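Local coordinates for protein sensor histidine kinase CusS (PDB 5KU5) that senses copper and silver ions through this periplasmic domain and, as a histidine kinase, activates the response regulator CusR by phosphorylation, at residues 7-12 against 137-142; 15-20 against 130-135. All blocks are in the same frame, centred on the assembly; numbering follows the deposited sequence.

Interaction 1: 7-12 against 137-142; sequences AEQDIN and DFHLHY. With AG (silver ion), chain F.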
loop_
_atom_site.group_PDB
_atom_site.type_symbol
_atom_site.label_atom_id
_atom_site.label_comp_id
_atom_site.label_asym_id
_atom_site.label_seq_id
_atom_site.Cartn_x
_atom_site.Cartn_y
_atom_site.Cartn_z
ATOM N N ALA A 7 -2.583 10.073 11.253
ATOM C CA ALA A 7 -3.495 9.027 11.728
ATOM C C ALA A 7 -4.502 8.638 10.656
ATOM O O ALA A 7 -4.732 7.449 10.429
ATOM C CB ALA A 7 -4.218 9.465 12.998
ATOM N N GLU A 8 -5.085 9.639 9.996
ATOM C CA GLU A 8 -6.075 9.400 8.935
ATOM C C GLU A 8 -5.472 8.704 7.709
ATOM O O GLU A 8 -6.119 7.832 7.119
ATOM C CB GLU A 8 -6.775 10.705 8.527
ATOM C CG GLU A 8 -7.724 11.268 9.583
ATOM C CD GLU A 8 -8.957 10.403 9.821
ATOM O OE1 GLU A 8 -9.521 9.852 8.848
ATOM O OE2 GLU A 8 -9.375 10.276 10.991
ATOM N N GLN A 9 -4.247 9.084 7.333
ATOM C CA GLN A 9 -3.478 8.346 6.313
ATOM C C GLN A 9 -3.402 6.855 6.655
ATOM O O GLN A 9 -3.714 6.005 5.822
ATOM C CB GLN A 9 -2.045 8.888 6.175
ATOM C CG GLN A 9 -1.892 10.170 5.378
ATOM C CD GLN A 9 -0.427 10.557 5.206
ATOM O OE1 GLN A 9 0.327 10.613 6.183
ATOM N NE2 GLN A 9 -0.013 10.816 3.967
ATOM N N ASP A 10 -3.000 6.563 7.890
ATOM C CA ASP A 10 -2.861 5.183 8.377
ATOM C C ASP A 10 -4.193 4.448 8.446
ATOM O O ASP A 10 -4.291 3.305 8.005
ATOM C CB ASP A 10 -2.198 5.159 9.760
ATOM C CG ASP A 10 -0.774 5.679 9.735
ATOM O OD1 ASP A 10 -0.251 5.945 8.631
ATOM O OD2 ASP A 10 -0.169 5.830 10.816
ATOM N N ILE A 11 -5.208 5.109 8.999
ATOM C CA ILE A 11 -6.560 4.534 9.100
ATOM C C ILE A 11 -7.100 4.119 7.723
ATOM O O ILE A 11 -7.698 3.050 7.590
ATOM C CB ILE A 11 -7.522 5.504 9.831
ATOM C CG1 ILE A 11 -7.190 5.514 11.332
ATOM C CG2 ILE A 11 -8.985 5.117 9.625
ATOM C CD1 ILE A 11 -7.704 6.724 12.081
ATOM N N ASN A 12 -6.865 4.954 6.713
ATOM C CA ASN A 12 -7.249 4.643 5.337
ATOM C C ASN A 12 -6.534 3.403 4.782
ATOM O O ASN A 12 -7.167 2.549 4.156
ATOM C CB ASN A 12 -6.997 5.855 4.433
ATOM C CG ASN A 12 -7.439 5.623 3.000
ATOM O OD1 ASN A 12 -6.644 5.750 2.068
ATOM N ND2 ASN A 12 -8.708 5.269 2.817
ATOM N N ASP A 137 6.760 4.334 11.959
ATOM C CA ASP A 137 8.096 4.840 12.300
ATOM C C ASP A 137 8.468 6.082 11.500
ATOM O O ASP A 137 9.059 7.014 12.047
ATOM C CB ASP A 137 9.163 3.763 12.104
ATOM C CG ASP A 137 8.959 2.577 13.018
ATOM O OD1 ASP A 137 8.012 1.799 12.780
ATOM O OD2 ASP A 137 9.746 2.412 13.970
ATOM N N PHE A 138 8.101 6.103 10.220
ATOM C CA PHE A 138 8.356 7.269 9.372
ATOM C C PHE A 138 7.602 8.512 9.864
ATOM O O PHE A 138 8.140 9.613 9.780
ATOM C CB PHE A 138 8.037 6.964 7.898
ATOM C CG PHE A 138 8.695 7.904 6.923
ATOM C CD1 PHE A 138 10.079 8.092 6.932
ATOM C CD2 PHE A 138 7.939 8.589 5.974
ATOM C CE1 PHE A 138 10.688 8.956 6.031
ATOM C CE2 PHE A 138 8.544 9.449 5.068
ATOM C CZ PHE A 138 9.918 9.634 5.096
ATOM N N HIS A 139 6.388 8.336 10.398
ATOM C CA HIS A 139 5.650 9.439 11.059
ATOM C C HIS A 139 6.435 9.997 12.245
ATOM O O HIS A 139 6.604 11.211 12.368
ATOM C CB HIS A 139 4.262 9.006 11.572
ATOM C CG HIS A 139 3.315 8.559 10.502
ATOM N ND1 HIS A 139 2.929 9.375 9.468
ATOM C CD2 HIS A 139 2.647 7.394 10.326
ATOM C CE1 HIS A 139 2.076 8.733 8.689
ATOM N NE2 HIS A 139 1.891 7.527 9.188
ATOM N N LEU A 140 6.909 9.096 13.105
ATOM C CA LEU A 140 7.621 9.464 14.330
ATOM C C LEU A 140 8.998 10.073 14.052
ATOM O O LEU A 140 9.412 10.994 14.756
ATOM C CB LEU A 140 7.761 8.250 15.261
ATOM C CG LEU A 140 6.464 7.578 15.737
ATOM C CD1 LEU A 140 6.779 6.365 16.599
ATOM C CD2 LEU A 140 5.567 8.552 16.490
ATOM N N HIS A 141 9.701 9.562 13.039
ATOM C CA HIS A 141 10.973 10.157 12.604
ATOM C C HIS A 141 10.806 11.621 12.199
ATOM O O HIS A 141 11.650 12.452 12.528
ATOM C CB HIS A 141 11.594 9.380 11.436
ATOM C CG HIS A 141 12.080 8.012 11.805
ATOM N ND1 HIS A 141 12.056 6.953 10.923
ATOM C CD2 HIS A 141 12.590 7.527 12.963
ATOM C CE1 HIS A 141 12.538 5.876 11.518
ATOM N NE2 HIS A 141 12.866 6.196 12.757
ATOM N N TYR A 142 9.718 11.927 11.492
ATOM C CA TYR A 142 9.416 13.304 11.088
ATOM C C TYR A 142 9.153 14.215 12.289
ATOM O O TYR A 142 9.724 15.304 12.369
ATOM C CB TYR A 142 8.229 13.342 10.118
ATOM C CG TYR A 142 7.780 14.738 9.726
ATOM C CD1 TYR A 142 8.496 15.489 8.790
ATOM C CD2 TYR A 142 6.636 15.310 10.289
ATOM C CE1 TYR A 142 8.088 16.766 8.429
ATOM C CE2 TYR A 142 6.221 16.587 9.936
ATOM C CZ TYR A 142 6.949 17.312 9.005
ATOM O OH TYR A 142 6.542 18.579 8.654
HETATM AG AG AG F . 4.403 10.830 8.137
#
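D10 and H139 meet from opposite directions, the carboxylate of helix 2-25 receiving the imidazole of helix 137-146. H139 NE2 donates to D10 OD1 at 2.7 Å, with an N-H...O angle of 154°. The acceptor oxygen is approached on its syn side, and carboxylate and ring are turned 52° against each other. This is the close-packed part of the contact: both residues are buried, and the other oxygen, D10 OD2, forms a salt bridge with R112. The opposite ring nitrogen serves the metal, H139 ND1 lying 2.5 Å from the silver ion, which H5 of the second subunit also binds. The ring is thus fixed at both nitrogens, and D10 acts as a second-shell residue; its negative charge would tend to make the imidazole a stronger electron donor. Replacing D10 with an alanine would probably leave H139 NE2 and R112 without their carboxylate partner and let the metal-binding ring turn more easily. The looser flank is formed by Q9, partly exposed, whose chain runs out extended beyond CG (chi2 -175°). Its OE1 merely lies near the ring edge, in the ring plane, 3.6 Å from H139 CE1, while its amide is hydrogen-bonded to Q9 of the second subunit. At the subunit interface F138 stacks on H5 of the second subunit. Within the chain, F6 of helix 2-25 meets the H139 ring, and D10 rests on I136, between strand 125-135 and helix 137-146.

Interaction 2: 15-20 against 130-135; sequences KEISAT and LYIALS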
loop_
_atom_site.group_PDB
_atom_site.type_symbol
_atom_site.label_atom_id
_atom_site.label_comp_id
_atom_site.label_asym_id
_atom_site.label_seq_id
_atom_site.Cartn_x
_atom_site.Cartn_y
_atom_site.Cartn_z
ATOM N N LYS A 15 -7.961 0.419 6.599
ATOM C CA LYS A 15 -9.288 0.095 6.065
ATOM C C LYS A 15 -9.185 -0.811 4.832
ATOM O O LYS A 15 -9.880 -1.823 4.748
ATOM C CB LYS A 15 -10.067 1.370 5.722
ATOM C CG LYS A 15 -11.514 1.117 5.318
ATOM C CD LYS A 15 -12.230 2.402 4.947
ATOM C CE LYS A 15 -13.616 2.098 4.408
ATOM N NZ LYS A 15 -14.350 3.342 4.054
ATOM N N GLU A 16 -8.305 -0.453 3.897
ATOM C CA GLU A 16 -8.120 -1.235 2.671
ATOM C C GLU A 16 -7.492 -2.603 2.931
ATOM O O GLU A 16 -7.907 -3.592 2.323
ATOM C CB GLU A 16 -7.300 -0.455 1.645
ATOM C CG GLU A 16 -8.037 0.763 1.106
ATOM C CD GLU A 16 -7.219 1.575 0.121
ATOM O OE1 GLU A 16 -6.147 1.108 -0.324
ATOM O OE2 GLU A 16 -7.654 2.693 -0.220
ATOM N N ILE A 17 -6.511 -2.661 3.834
ATOM C CA ILE A 17 -5.919 -3.940 4.253
ATOM C C ILE A 17 -6.975 -4.815 4.921
ATOM O O ILE A 17 -7.045 -6.011 4.657
ATOM C CB ILE A 17 -4.710 -3.750 5.202
ATOM C CG1 ILE A 17 -3.534 -3.108 4.453
ATOM C CG2 ILE A 17 -4.259 -5.085 5.804
ATOM C CD1 ILE A 17 -2.566 -2.372 5.354
ATOM N N SER A 18 -7.794 -4.213 5.777
ATOM C CA SER A 18 -8.866 -4.937 6.460
ATOM C C SER A 18 -9.861 -5.565 5.480
ATOM O O SER A 18 -10.226 -6.730 5.634
ATOM C CB SER A 18 -9.600 -4.020 7.442
ATOM O OG SER A 18 -10.479 -4.765 8.257
ATOM N N ALA A 19 -10.278 -4.793 4.473
ATOM C CA ALA A 19 -11.236 -5.269 3.468
ATOM C C ALA A 19 -10.657 -6.361 2.573
ATOM O O ALA A 19 -11.368 -7.290 2.202
ATOM C CB ALA A 19 -11.743 -4.111 2.616
ATOM N N THR A 20 -9.378 -6.239 2.217
ATOM C CA THR A 20 -8.698 -7.251 1.407
ATOM C C THR A 20 -8.586 -8.575 2.165
ATOM O O THR A 20 -8.991 -9.618 1.656
ATOM C CB THR A 20 -7.291 -6.782 0.974
ATOM O OG1 THR A 20 -7.393 -5.510 0.325
ATOM C CG2 THR A 20 -6.638 -7.780 0.018
ATOM N N LEU A 130 -8.906 -11.023 13.493
ATOM C CA LEU A 130 -7.734 -10.564 12.751
ATOM C C LEU A 130 -7.177 -9.299 13.396
ATOM O O LEU A 130 -7.917 -8.344 13.610
ATOM C CB LEU A 130 -8.115 -10.271 11.297
ATOM C CG LEU A 130 -7.038 -9.700 10.370
ATOM C CD1 LEU A 130 -5.842 -10.638 10.252
ATOM C CD2 LEU A 130 -7.638 -9.416 9.007
ATOM N N TYR A 131 -5.879 -9.309 13.701
ATOM C CA TYR A 131 -5.154 -8.139 14.201
ATOM C C TYR A 131 -4.225 -7.646 13.095
ATOM O O TYR A 131 -3.509 -8.448 12.497
ATOM C CB TYR A 131 -4.330 -8.506 15.436
ATOM C CG TYR A 131 -5.160 -8.896 16.637
ATOM C CD1 TYR A 131 -5.726 -10.166 16.734
ATOM C CD2 TYR A 131 -5.376 -7.999 17.686
ATOM C CE1 TYR A 131 -6.484 -10.533 17.836
ATOM C CE2 TYR A 131 -6.137 -8.356 18.791
ATOM C CZ TYR A 131 -6.690 -9.622 18.861
ATOM O OH TYR A 131 -7.444 -9.989 19.953
ATOM N N ILE A 132 -4.247 -6.338 12.832
ATOM C CA ILE A 132 -3.467 -5.716 11.754
ATOM C C ILE A 132 -2.645 -4.578 12.351
ATOM O O ILE A 132 -3.209 -3.711 13.006
ATOM C CB ILE A 132 -4.378 -5.115 10.654
ATOM C CG1 ILE A 132 -5.416 -6.139 10.170
ATOM C CG2 ILE A 132 -3.538 -4.614 9.479
ATOM C CD1 ILE A 132 -6.532 -5.542 9.335
ATOM N N ALA A 133 -1.334 -4.578 12.102
ATOM C CA ALA A 133 -0.428 -3.531 12.578
ATOM C C ALA A 133 0.305 -2.882 11.400
ATOM O O ALA A 133 0.975 -3.572 10.638
ATOM C CB ALA A 133 0.571 -4.115 13.564
ATOM N N LEU A 134 0.175 -1.559 11.269
ATOM C CA LEU A 134 0.840 -0.776 10.217
ATOM C C LEU A 134 1.971 0.052 10.822
ATOM O O LEU A 134 1.788 0.687 11.861
ATOM C CB LEU A 134 -0.164 0.159 9.528
ATOM C CG LEU A 134 0.369 1.130 8.464
ATOM C CD1 LEU A 134 0.895 0.367 7.261
ATOM C CD2 LEU A 134 -0.708 2.114 8.036
ATOM N N SER A 135 3.126 0.060 10.158
ATOM C CA SER A 135 4.301 0.790 10.642
ATOM C C SER A 135 4.085 2.301 10.637
ATOM O O SER A 135 3.645 2.864 9.634
ATOM C CB SER A 135 5.536 0.464 9.801
ATOM O OG SER A 135 6.622 1.303 10.165
#
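I17 and I132 run antiparallel alongside one another, each side chain reaching from its own backbone past the other. They meet methyl to methyl, I17 CG2 lying 3.8 Å from I132 CG2. In I132 a chi1 of -51° sets CG1 beside the backbone nitrogen and CG2 opposite it, which leaves CG2 for I17 and carries the longer branch to a different neighbour: its end methyl, CD1, comes 3.8 Å from S18 CA and 3.9 Å from S18 CB. I132 therefore straddles two successive helix residues, one branch for each, and S18 takes part through its carbon atoms near the backbone. Across the two segments the nearest alpha carbons are those of S18 and I132, 7.6 Å apart. Here the long N-terminal helix 2-25 lies over one face of the antiparallel sheet, an arrangement belonging to the PDC fold of this periplasmic sensor domain. Strand 125-135 runs inside that sheet, its backbone paired with strands 49-54 and 111-122. Along 130-135 the residues L130, I132 and L134 point toward the helix. L130 packs on L21, and L134 on L14, so that neighbouring turns of the helix continue the apolar layer beyond I132. I17 reaches V49 on the adjoining strand as well, while S18 leans on L116 of strand 111-122.

How the interactions relate
Helix 2-25 is shared by both contacts, which lie about 14 Å apart between centres. Its earlier turns, 7-12, face helix 137-146 in interaction 1; its later turns, 15-20, lie on strand 125-135 in interaction 2. Because 15-20 follows 7-12 and 130-135 precedes 137-142, interaction 2 is nested along the chain within the loop closed by interaction 1. Strand 125-135 and helix 137-146 themselves follow each other in sequence. The two contacts touch where D10 CA packs against L134 CD2, at 3.8 Å. One helix thus spans from the face of the sheet to a silver site shared between the subunits of the dimer.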